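Long-range contact in beta-n-acetylhexosaminidase (Streptococcus pneumoniae, PDB 4AZI), which removes terminal beta-linked N-acetylglucosamine residues from glycans as a family 20 exo-beta-D-N-acetylglucosaminidase catalytic module: residues 194-207 with 229-241. The protein carries 2 engineered substitutions. Numbering follows the deposited sequence.
Sequences WYYLKWYQLYGKFA and DGFYYEDKDDVQF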
ATOM      1  N   TRP A 194       7.136  -3.878 -20.283  1.00 12.43           N
ATOM      2  CA  TRP A 194       6.417  -5.103 -20.671  1.00 11.83           C
ATOM      3  C   TRP A 194       6.638  -5.476 -22.109  1.00 12.27           C
ATOM      4  O   TRP A 194       6.810  -6.661 -22.441  1.00 11.96           O
ATOM      5  CB  TRP A 194       4.927  -4.976 -20.336  1.00 11.56           C
ATOM      6  CG  TRP A 194       4.755  -4.439 -18.937  1.00 11.13           C
ATOM      7  CD1 TRP A 194       4.306  -3.178 -18.549  1.00 11.10           C
ATOM      8  CD2 TRP A 194       5.138  -5.102 -17.695  1.00 10.98           C
ATOM      9  NE1 TRP A 194       4.351  -3.040 -17.177  1.00 10.73           N
ATOM     10  CE2 TRP A 194       4.835  -4.158 -16.610  1.00 10.58           C
ATOM     11  CE3 TRP A 194       5.654  -6.350 -17.380  1.00 10.87           C
ATOM     12  CZ2 TRP A 194       5.052  -4.476 -15.283  1.00 10.72           C
ATOM     13  CZ3 TRP A 194       5.869  -6.657 -16.031  1.00 10.59           C
ATOM     14  CH2 TRP A 194       5.581  -5.735 -15.013  1.00 10.58           C
ATOM     15  N   TYR A 195       6.634  -4.470 -22.977  1.00 12.77           N
ATOM     16  CA  TYR A 195       7.007  -4.650 -24.370  1.00 13.00           C
ATOM     17  C   TYR A 195       8.422  -5.253 -24.481  1.00 12.77           C
ATOM     18  O   TYR A 195       8.635  -6.168 -25.265  1.00 12.34           O
ATOM     19  CB  TYR A 195       6.871  -3.327 -25.140  1.00 14.19           C
ATOM     20  CG  TYR A 195       7.173  -3.427 -26.623  1.00 15.46           C
ATOM     21  CD1 TYR A 195       6.391  -4.216 -27.469  1.00 16.28           C
ATOM     22  CD2 TYR A 195       8.236  -2.722 -27.178  1.00 16.10           C
ATOM     23  CE1 TYR A 195       6.672  -4.307 -28.830  1.00 16.90           C
ATOM     24  CE2 TYR A 195       8.526  -2.809 -28.530  1.00 16.86           C
ATOM     25  CZ  TYR A 195       7.746  -3.606 -29.349  1.00 16.87           C
ATOM     26  OH  TYR A 195       8.044  -3.675 -30.685  1.00 17.12           O
ATOM     27  N   TYR A 196       9.366  -4.785 -23.668  1.00 12.78           N
ATOM     28  CA  TYR A 196      10.745  -5.318 -23.699  1.00 13.24           C
ATOM     29  C   TYR A 196      10.846  -6.761 -23.200  1.00 13.47           C
ATOM     30  O   TYR A 196      11.557  -7.575 -23.800  1.00 13.46           O
ATOM     31  CB  TYR A 196      11.713  -4.429 -22.922  1.00 13.55           C
ATOM     32  CG  TYR A 196      12.220  -3.218 -23.677  1.00 13.75           C
ATOM     33  CD1 TYR A 196      11.346  -2.214 -24.107  1.00 13.85           C
ATOM     34  CD2 TYR A 196      13.581  -3.055 -23.930  1.00 13.80           C
ATOM     35  CE1 TYR A 196      11.815  -1.097 -24.784  1.00 14.15           C
ATOM     36  CE2 TYR A 196      14.058  -1.931 -24.597  1.00 13.74           C
ATOM     37  CZ  TYR A 196      13.171  -0.961 -25.021  1.00 13.93           C
ATOM     38  OH  TYR A 196      13.631   0.155 -25.683  1.00 14.17           O
ATOM     39  N   LEU A 197      10.122  -7.082 -22.125  1.00 13.54           N
ATOM     40  CA  LEU A 197      10.022  -8.462 -21.654  1.00 13.57           C
ATOM     41  C   LEU A 197       9.515  -9.416 -22.737  1.00 13.89           C
ATOM     42  O   LEU A 197      10.120 -10.465 -22.959  1.00 13.64           O
ATOM     43  CB  LEU A 197       9.130  -8.572 -20.411  1.00 13.49           C
ATOM     44  CG  LEU A 197       9.693  -8.130 -19.055  1.00 13.51           C
ATOM     45  CD1 LEU A 197       8.612  -8.307 -18.006  1.00 13.10           C
ATOM     46  CD2 LEU A 197      10.935  -8.926 -18.674  1.00 13.25           C
ATOM     47  N   LYS A 198       8.424  -9.057 -23.414  1.00 14.25           N
ATOM     48  CA  LYS A 198       7.855  -9.932 -24.451  1.00 15.29           C
ATOM     49  C   LYS A 198       8.817 -10.106 -25.627  1.00 15.60           C
ATOM     50  O   LYS A 198       9.012 -11.226 -26.125  1.00 15.88           O
ATOM     51  CB  LYS A 198       6.475  -9.435 -24.922  1.00 15.58           C
ATOM     52  CG  LYS A 198       5.386  -9.626 -23.871  1.00 15.95           C
ATOM     53  CD  LYS A 198       3.976  -9.494 -24.438  1.00 16.50           C
ATOM     54  CE  LYS A 198       2.963 -10.030 -23.432  1.00 16.59           C
ATOM     55  NZ  LYS A 198       1.531  -9.687 -23.710  1.00 16.68           N
ATOM     56  N   TRP A 199       9.423  -8.994 -26.037  1.00 15.70           N
ATOM     57  CA  TRP A 199      10.426  -8.953 -27.100  1.00 16.47           C
ATOM     58  C   TRP A 199      11.553  -9.906 -26.835  1.00 16.49           C
ATOM     59  O   TRP A 199      12.000 -10.613 -27.733  1.00 16.33           O
ATOM     60  CB  TRP A 199      10.977  -7.537 -27.233  1.00 16.22           C
ATOM     61  CG  TRP A 199      11.956  -7.353 -28.369  1.00 16.54           C
ATOM     62  CD1 TRP A 199      13.318  -7.646 -28.380  1.00 16.86           C
ATOM     63  CD2 TRP A 199      11.672  -6.819 -29.704  1.00 16.49           C
ATOM     64  NE1 TRP A 199      13.874  -7.340 -29.595  1.00 17.01           N
ATOM     65  CE2 TRP A 199      12.943  -6.841 -30.434  1.00 16.60           C
ATOM     66  CE3 TRP A 199      10.533  -6.341 -30.344  1.00 16.62           C
ATOM     67  CZ2 TRP A 199      13.047  -6.399 -31.743  1.00 16.71           C
ATOM     68  CZ3 TRP A 199      10.651  -5.900 -31.670  1.00 16.95           C
ATOM     69  CH2 TRP A 199      11.880  -5.928 -32.348  1.00 16.73           C
ATOM     70  N   TYR A 200      12.029  -9.927 -25.592  1.00 17.04           N
ATOM     71  CA  TYR A 200      13.135 -10.809 -25.227  1.00 17.66           C
ATOM     72  C   TYR A 200      12.691 -12.189 -24.737  1.00 17.04           C
ATOM     73  O   TYR A 200      13.512 -12.971 -24.249  1.00 16.77           O
ATOM     74  CB  TYR A 200      14.069 -10.115 -24.227  1.00 18.57           C
ATOM     75  CG  TYR A 200      14.909  -9.049 -24.888  1.00 19.98           C
ATOM     76  CD1 TYR A 200      15.979  -9.395 -25.722  1.00 20.62           C
ATOM     77  CD2 TYR A 200      14.625  -7.698 -24.706  1.00 20.44           C
ATOM     78  CE1 TYR A 200      16.743  -8.422 -26.346  1.00 21.38           C
ATOM     79  CE2 TYR A 200      15.382  -6.715 -25.325  1.00 21.32           C
ATOM     80  CZ  TYR A 200      16.441  -7.080 -26.140  1.00 21.72           C
ATOM     81  OH  TYR A 200      17.194  -6.101 -26.750  1.00 22.35           O
ATOM     82  N   GLN A 201      11.402 -12.486 -24.920  1.00 16.39           N
ATOM     83  CA  GLN A 201      10.757 -13.690 -24.394  1.00 16.10           C
ATOM     84  C   GLN A 201      11.050 -13.926 -22.897  1.00 15.31           C
ATOM     85  O   GLN A 201      11.298 -15.054 -22.461  1.00 14.70           O
ATOM     86  CB  GLN A 201      11.085 -14.917 -25.256  1.00 16.57           C
ATOM     87  CG  GLN A 201      10.528 -14.842 -26.670  1.00 17.23           C
ATOM     88  CD  GLN A 201      10.834 -16.088 -27.485  1.00 18.38           C
ATOM     89  OE1 GLN A 201      10.797 -17.204 -26.967  1.00 19.21           O
ATOM     90  NE2 GLN A 201      11.133 -15.903 -28.767  1.00 18.99           N
ATOM     91  N   LEU A 202      10.995 -12.845 -22.122  1.00 14.21           N
ATOM     92  CA  LEU A 202      11.192 -12.901 -20.667  1.00 13.65           C
ATOM     93  C   LEU A 202       9.914 -12.648 -19.826  1.00 12.83           C
ATOM     94  O   LEU A 202       9.977 -12.661 -18.590  1.00 12.36           O
ATOM     95  CB  LEU A 202      12.303 -11.927 -20.243  1.00 13.96           C
ATOM     96  CG  LEU A 202      13.744 -12.191 -20.706  1.00 14.30           C
ATOM     97  CD1 LEU A 202      14.611 -10.956 -20.502  1.00 14.95           C
ATOM     98  CD2 LEU A 202      14.333 -13.373 -19.955  1.00 14.62           C
ATOM     99  N   TYR A 203       8.774 -12.420 -20.487  1.00 12.15           N
ATOM    100  CA  TYR A 203       7.499 -12.154 -19.783  1.00 11.79           C
ATOM    101  C   TYR A 203       7.005 -13.386 -19.009  1.00 11.89           C
ATOM    102  O   TYR A 203       6.470 -13.260 -17.907  1.00 11.68           O
ATOM    103  CB  TYR A 203       6.428 -11.650 -20.760  1.00 11.44           C
ATOM    104  CG  TYR A 203       5.085 -11.268 -20.147  1.00 11.17           C
ATOM    105  CD1 TYR A 203       4.983 -10.230 -19.215  1.00 10.71           C
ATOM    106  CD2 TYR A 203       3.905 -11.908 -20.542  1.00 10.85           C
ATOM    107  CE1 TYR A 203       3.755  -9.867 -18.678  1.00 10.39           C
ATOM    108  CE2 TYR A 203       2.665 -11.545 -19.999  1.00 10.74           C
ATOM    109  CZ  TYR A 203       2.604 -10.519 -19.065  1.00 10.65           C
ATOM    110  OH  TYR A 203       1.393 -10.144 -18.515  1.00 10.41           O
ATOM    111  N   GLY A 204       7.186 -14.568 -19.603  1.00 11.80           N
ATOM    112  CA  GLY A 204       6.926 -15.838 -18.924  1.00 12.08           C
ATOM    113  C   GLY A 204       7.742 -15.994 -17.649  1.00 12.14           C
ATOM    114  O   GLY A 204       7.264 -16.549 -16.650  1.00 12.04           O
ATOM    115  N   LYS A 205       8.966 -15.487 -17.676  1.00 12.20           N
ATOM    116  CA  LYS A 205       9.814 -15.520 -16.497  1.00 12.32           C
ATOM    117  C   LYS A 205       9.363 -14.491 -15.457  1.00 11.87           C
ATOM    118  O   LYS A 205       9.496 -14.736 -14.257  1.00 11.50           O
ATOM    119  CB  LYS A 205      11.298 -15.388 -16.869  1.00 12.96           C
ATOM    120  CG  LYS A 205      11.809 -16.636 -17.594  1.00 13.56           C
ATOM    121  CD  LYS A 205      13.206 -16.459 -18.179  1.00 14.39           C
ATOM    122  N   PHE A 206       8.811 -13.369 -15.913  1.00 11.34           N
ATOM    123  CA  PHE A 206       8.144 -12.430 -15.001  1.00 11.16           C
ATOM    124  C   PHE A 206       6.958 -13.069 -14.267  1.00 11.29           C
ATOM    125  O   PHE A 206       6.789 -12.876 -13.060  1.00 11.14           O
ATOM    126  CB  PHE A 206       7.680 -11.152 -15.716  1.00 10.88           C
ATOM    127  CG  PHE A 206       6.810 -10.277 -14.855  1.00 10.37           C
ATOM    128  CD1 PHE A 206       7.377  -9.421 -13.918  1.00 10.27           C
ATOM    129  CD2 PHE A 206       5.425 -10.355 -14.938  1.00 10.24           C
ATOM    130  CE1 PHE A 206       6.579  -8.643 -13.098  1.00 10.33           C
ATOM    131  CE2 PHE A 206       4.619  -9.580 -14.127  1.00 10.14           C
ATOM    132  CZ  PHE A 206       5.195  -8.716 -13.207  1.00 10.23           C
ATOM    133  N   ALA A 207       6.138 -13.826 -15.003  1.00 11.66           N
ATOM    134  CA  ALA A 207       4.967 -14.477 -14.429  1.00 12.02           C
ATOM    135  C   ALA A 207       5.382 -15.541 -13.407  1.00 12.32           C
ATOM    136  O   ALA A 207       4.771 -15.663 -12.352  1.00 12.04           O
ATOM    137  CB  ALA A 207       4.102 -15.083 -15.522  1.00 12.09           C
ATOM    138  N   ASP A 229      -0.154  -3.613 -13.527  1.00 10.63           N
ATOM    139  CA  ASP A 229       0.684  -3.478 -14.745  1.00 11.08           C
ATOM    140  C   ASP A 229       1.072  -4.792 -15.430  1.00 11.15           C
ATOM    141  O   ASP A 229       0.852  -4.967 -16.628  1.00 11.20           O
ATOM    142  CB  ASP A 229       1.990  -2.721 -14.451  1.00 11.16           C
ATOM    143  CG  ASP A 229       1.771  -1.408 -13.730  1.00 11.36           C
ATOM    144  OD1 ASP A 229       0.977  -1.361 -12.770  1.00 11.23           O
ATOM    145  OD2 ASP A 229       2.431  -0.426 -14.110  1.00 11.94           O
ATOM    146  N   GLY A 230       1.659  -5.707 -14.664  1.00 11.47           N
ATOM    147  CA  GLY A 230       2.300  -6.871 -15.247  1.00 11.53           C
ATOM    148  C   GLY A 230       1.358  -8.005 -15.566  1.00 11.76           C
ATOM    149  O   GLY A 230       1.778  -9.004 -16.130  1.00 12.00           O
ATOM    150  N   PHE A 231       0.087  -7.865 -15.199  1.00 11.84           N
ATOM    151  CA  PHE A 231      -0.868  -8.970 -15.305  1.00 11.96           C
ATOM    152  C   PHE A 231      -1.628  -8.978 -16.627  1.00 12.03           C
ATOM    153  O   PHE A 231      -2.339  -8.023 -16.956  1.00 12.16           O
ATOM    154  CB  PHE A 231      -1.840  -8.960 -14.115  1.00 11.91           C
ATOM    155  CG  PHE A 231      -1.215  -9.388 -12.811  1.00 12.12           C
ATOM    156  CD1 PHE A 231      -0.384  -8.522 -12.099  1.00 12.32           C
ATOM    157  CD2 PHE A 231      -1.452 -10.659 -12.296  1.00 12.02           C
ATOM    158  CE1 PHE A 231       0.198  -8.920 -10.901  1.00 12.61           C
ATOM    159  CE2 PHE A 231      -0.882 -11.061 -11.095  1.00 12.56           C
ATOM    160  CZ  PHE A 231      -0.053 -10.190 -10.393  1.00 12.51           C
ATOM    161  N   TYR A 232      -1.483 -10.072 -17.365  1.00 12.19           N
ATOM    162  CA  TYR A 232      -2.123 -10.248 -18.666  1.00 12.51           C
ATOM    163  C   TYR A 232      -1.951  -9.034 -19.557  1.00 12.64           C
ATOM    164  O   TYR A 232      -2.922  -8.449 -20.028  1.00 12.36           O
ATOM    165  CB  TYR A 232      -3.597 -10.629 -18.485  1.00 12.62           C
ATOM    166  CG  TYR A 232      -3.724 -11.995 -17.862  1.00 12.85           C
ATOM    167  CD1 TYR A 232      -3.760 -13.135 -18.658  1.00 12.80           C
ATOM    168  CD2 TYR A 232      -3.767 -12.153 -16.479  1.00 12.56           C
ATOM    169  CE1 TYR A 232      -3.845 -14.390 -18.096  1.00 13.11           C
ATOM    170  CE2 TYR A 232      -3.861 -13.406 -15.908  1.00 12.73           C
ATOM    171  CZ  TYR A 232      -3.901 -14.520 -16.726  1.00 12.81           C
ATOM    172  OH  TYR A 232      -3.986 -15.770 -16.185  1.00 12.95           O
ATOM    173  N   TYR A 233      -0.697  -8.646 -19.766  1.00 13.20           N
ATOM    174  CA  TYR A 233      -0.382  -7.448 -20.547  1.00 13.66           C
ATOM    175  C   TYR A 233      -1.052  -7.547 -21.910  1.00 14.38           C
ATOM    176  O   TYR A 233      -1.087  -8.625 -22.513  1.00 14.21           O
ATOM    177  CB  TYR A 233       1.134  -7.287 -20.692  1.00 13.43           C
ATOM    178  CG  TYR A 233       1.566  -6.031 -21.419  1.00 13.18           C
ATOM    179  CD1 TYR A 233       1.498  -4.778 -20.801  1.00 12.70           C
ATOM    180  CD2 TYR A 233       2.063  -6.097 -22.718  1.00 13.12           C
ATOM    181  CE1 TYR A 233       1.914  -3.625 -21.465  1.00 12.97           C
ATOM    182  CE2 TYR A 233       2.473  -4.957 -23.394  1.00 12.82           C
ATOM    183  CZ  TYR A 233       2.395  -3.725 -22.768  1.00 12.58           C
ATOM    184  OH  TYR A 233       2.802  -2.603 -23.446  1.00 12.17           O
ATOM    185  N   GLU A 234      -1.626  -6.427 -22.346  1.00 15.36           N
ATOM    186  CA  GLU A 234      -2.314  -6.294 -23.644  1.00 16.57           C
ATOM    187  C   GLU A 234      -3.456  -7.306 -23.885  1.00 16.60           C
ATOM    188  O   GLU A 234      -3.697  -7.726 -25.023  1.00 16.87           O
ATOM    189  CB  GLU A 234      -1.298  -6.261 -24.807  1.00 17.70           C
ATOM    190  CG  GLU A 234      -1.622  -5.194 -25.856  1.00 19.12           C
ATOM    191  CD  GLU A 234      -0.543  -5.023 -26.915  1.00 20.32           C
ATOM    192  OE1 GLU A 234       0.644  -5.311 -26.646  1.00 21.29           O
ATOM    193  OE2 GLU A 234      -0.883  -4.588 -28.032  1.00 21.90           O
ATOM    194  N   ASP A 235      -4.155  -7.665 -22.803  1.00 16.34           N
ATOM    195  CA  ASP A 235      -5.294  -8.601 -22.813  1.00 16.40           C
ATOM    196  C   ASP A 235      -4.977  -9.962 -23.457  1.00 16.49           C
ATOM    197  O   ASP A 235      -5.844 -10.563 -24.075  1.00 15.96           O
ATOM    198  CB  ASP A 235      -6.540  -7.989 -23.500  1.00 16.24           C
ATOM    199  CG  ASP A 235      -6.994  -6.676 -22.884  1.00 16.51           C
ATOM    200  OD1 ASP A 235      -6.686  -6.403 -21.695  1.00 15.94           O
ATOM    201  OD2 ASP A 235      -7.689  -5.917 -23.605  1.00 16.27           O
ATOM    202  N   LYS A 236      -3.736 -10.429 -23.316  1.00 17.31           N
ATOM    203  CA  LYS A 236      -3.295 -11.708 -23.885  1.00 18.21           C
ATOM    204  C   LYS A 236      -3.128 -12.721 -22.760  1.00 18.64           C
ATOM    205  O   LYS A 236      -2.796 -12.348 -21.639  1.00 18.10           O
ATOM    206  CB  LYS A 236      -1.964 -11.547 -24.635  1.00 19.26           C
ATOM    207  CG  LYS A 236      -1.964 -10.527 -25.773  1.00 21.10           C
ATOM    208  CD  LYS A 236      -2.580 -11.075 -27.059  1.00 22.60           C
ATOM    209  CE  LYS A 236      -2.342 -10.136 -28.243  1.00 23.84           C
ATOM    210  NZ  LYS A 236      -2.970 -10.603 -29.524  1.00 24.54           N
ATOM    211  N   ASP A 237      -3.350 -13.998 -23.043  1.00 19.20           N
ATOM    212  CA  ASP A 237      -3.290 -14.992 -21.975  1.00 20.25           C
ATOM    213  C   ASP A 237      -2.477 -16.248 -22.311  1.00 20.73           C
ATOM    214  O   ASP A 237      -2.771 -17.336 -21.807  1.00 21.15           O
ATOM    215  CB  ASP A 237      -4.705 -15.357 -21.502  1.00 20.70           C
ATOM    216  CG  ASP A 237      -5.485 -16.150 -22.540  1.00 22.07           C
ATOM    217  OD1 ASP A 237      -5.047 -16.210 -23.708  1.00 22.08           O
ATOM    218  OD2 ASP A 237      -6.531 -16.728 -22.183  1.00 23.80           O
ATOM    219  N   ASP A 238      -1.450 -16.101 -23.145  1.00 21.23           N
ATOM    220  CA  ASP A 238      -0.561 -17.228 -23.426  1.00 21.37           C
ATOM    221  C   ASP A 238       0.437 -17.423 -22.283  1.00 21.13           C
ATOM    222  O   ASP A 238       1.138 -18.435 -22.228  1.00 21.68           O
ATOM    223  CB  ASP A 238       0.137 -17.080 -24.786  1.00 22.16           C
ATOM    224  CG  ASP A 238       0.866 -15.753 -24.938  1.00 22.88           C
ATOM    225  OD1 ASP A 238       2.003 -15.635 -24.442  0.50 22.94           O
ATOM    226  OD2 ASP A 238       0.296 -14.827 -25.559  0.50 22.96           O
ATOM    227  N   VAL A 239       0.492 -16.438 -21.385  1.00 19.94           N
ATOM    228  CA  VAL A 239       1.244 -16.522 -20.132  1.00 18.87           C
ATOM    229  C   VAL A 239       0.235 -16.346 -18.992  1.00 17.96           C
ATOM    230  O   VAL A 239      -0.530 -15.387 -18.973  1.00 17.45           O
ATOM    231  CB  VAL A 239       2.371 -15.462 -20.073  1.00 18.82           C
ATOM    232  CG1 VAL A 239       2.974 -15.365 -18.681  1.00 18.63           C
ATOM    233  CG2 VAL A 239       3.454 -15.788 -21.091  1.00 19.15           C
ATOM    234  N   GLN A 240       0.212 -17.290 -18.063  1.00 17.22           N
ATOM    235  CA  GLN A 240      -0.869 -17.356 -17.086  1.00 17.23           C
ATOM    236  C   GLN A 240      -0.431 -16.847 -15.716  1.00 15.89           C
ATOM    237  O   GLN A 240       0.708 -17.051 -15.315  1.00 15.83           O
ATOM    238  CB  GLN A 240      -1.418 -18.782 -16.990  1.00 17.78           C
ATOM    239  CG  GLN A 240      -2.935 -18.848 -16.884  1.00 19.87           C
ATOM    240  CD  GLN A 240      -3.662 -18.344 -18.131  1.00 21.14           C
ATOM    241  OE1 GLN A 240      -4.791 -17.845 -18.047  1.00 22.27           O
ATOM    242  NE2 GLN A 240      -3.025 -18.482 -19.296  1.00 22.10           N
ATOM    243  N   PHE A 241      -1.337 -16.178 -15.009  1.00 15.25           N
ATOM    244  CA  PHE A 241      -1.016 -15.630 -13.683  1.00 14.17           C
ATOM    245  C   PHE A 241      -1.902 -16.237 -12.597  1.00 14.29           C
ATOM    246  O   PHE A 241      -3.011 -16.704 -12.887  1.00 14.57           O
ATOM    247  CB  PHE A 241      -1.123 -14.100 -13.677  1.00 13.63           C
ATOM    248  CG  PHE A 241      -0.037 -13.404 -14.460  1.00 13.30           C
ATOM    249  CD1 PHE A 241      -0.119 -13.289 -15.848  1.00 13.11           C
ATOM    250  CD2 PHE A 241       1.068 -12.853 -13.810  1.00 12.99           C
ATOM    251  CE1 PHE A 241       0.884 -12.648 -16.570  1.00 12.92           C
ATOM    252  CE2 PHE A 241       2.070 -12.200 -14.526  1.00 12.84           C
ATOM    253  CZ  PHE A 241       1.981 -12.102 -15.911  1.00 12.74           C
TER
HETATM  254  O   HOH W   1       5.262  -1.992 -22.085  1.00 12.14           O
HETATM  255  O   HOH W   2       1.714  -7.702 -25.954  1.00 35.86           O
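The hydroxyl of Y203 is gripped by two hydrogen bonds to backbone atoms of the loop 229-241: Y203 OH donates to G230 O (2.7 Å), approaching from above the carbonyl plane, and accepts a nearly straight bond from Y233 N (2.9 Å, 175°). With CG anti to the backbone N (chi1 -177°), the Y203 ring reaches from its helix to these buried groups, and G230 O lies at its edge. Beside it, the W194 and Y233 rings meet obliquely (planes 38° apart); W194 CB sits over the centre of the Y233 ring, 3.4 Å from its centroid, while G230 CA covers one face of the indole six-membered ring, both CH-pi contacts. K198, extended beyond CG, passes the edge of Y233 to make a weak bond from NZ to Y233 O (3.1 Å); a water links the same NZ to E234 OE1. Farther along, A207 CB lies over one face of F241 and presses tightly on V239 CG1 (3.4 Å), and F206 meets the F241 edge. W194 NE1 and D229 OD2 both bond Y257 OH, and D229 OD1 bonds W250 NE1. The contact thus joins helices 193-199 and 203-219 to the loop after strand 223-227 of the TIM barrel, its D229 end beside the inhibitor pocket lined by Y257 and W250.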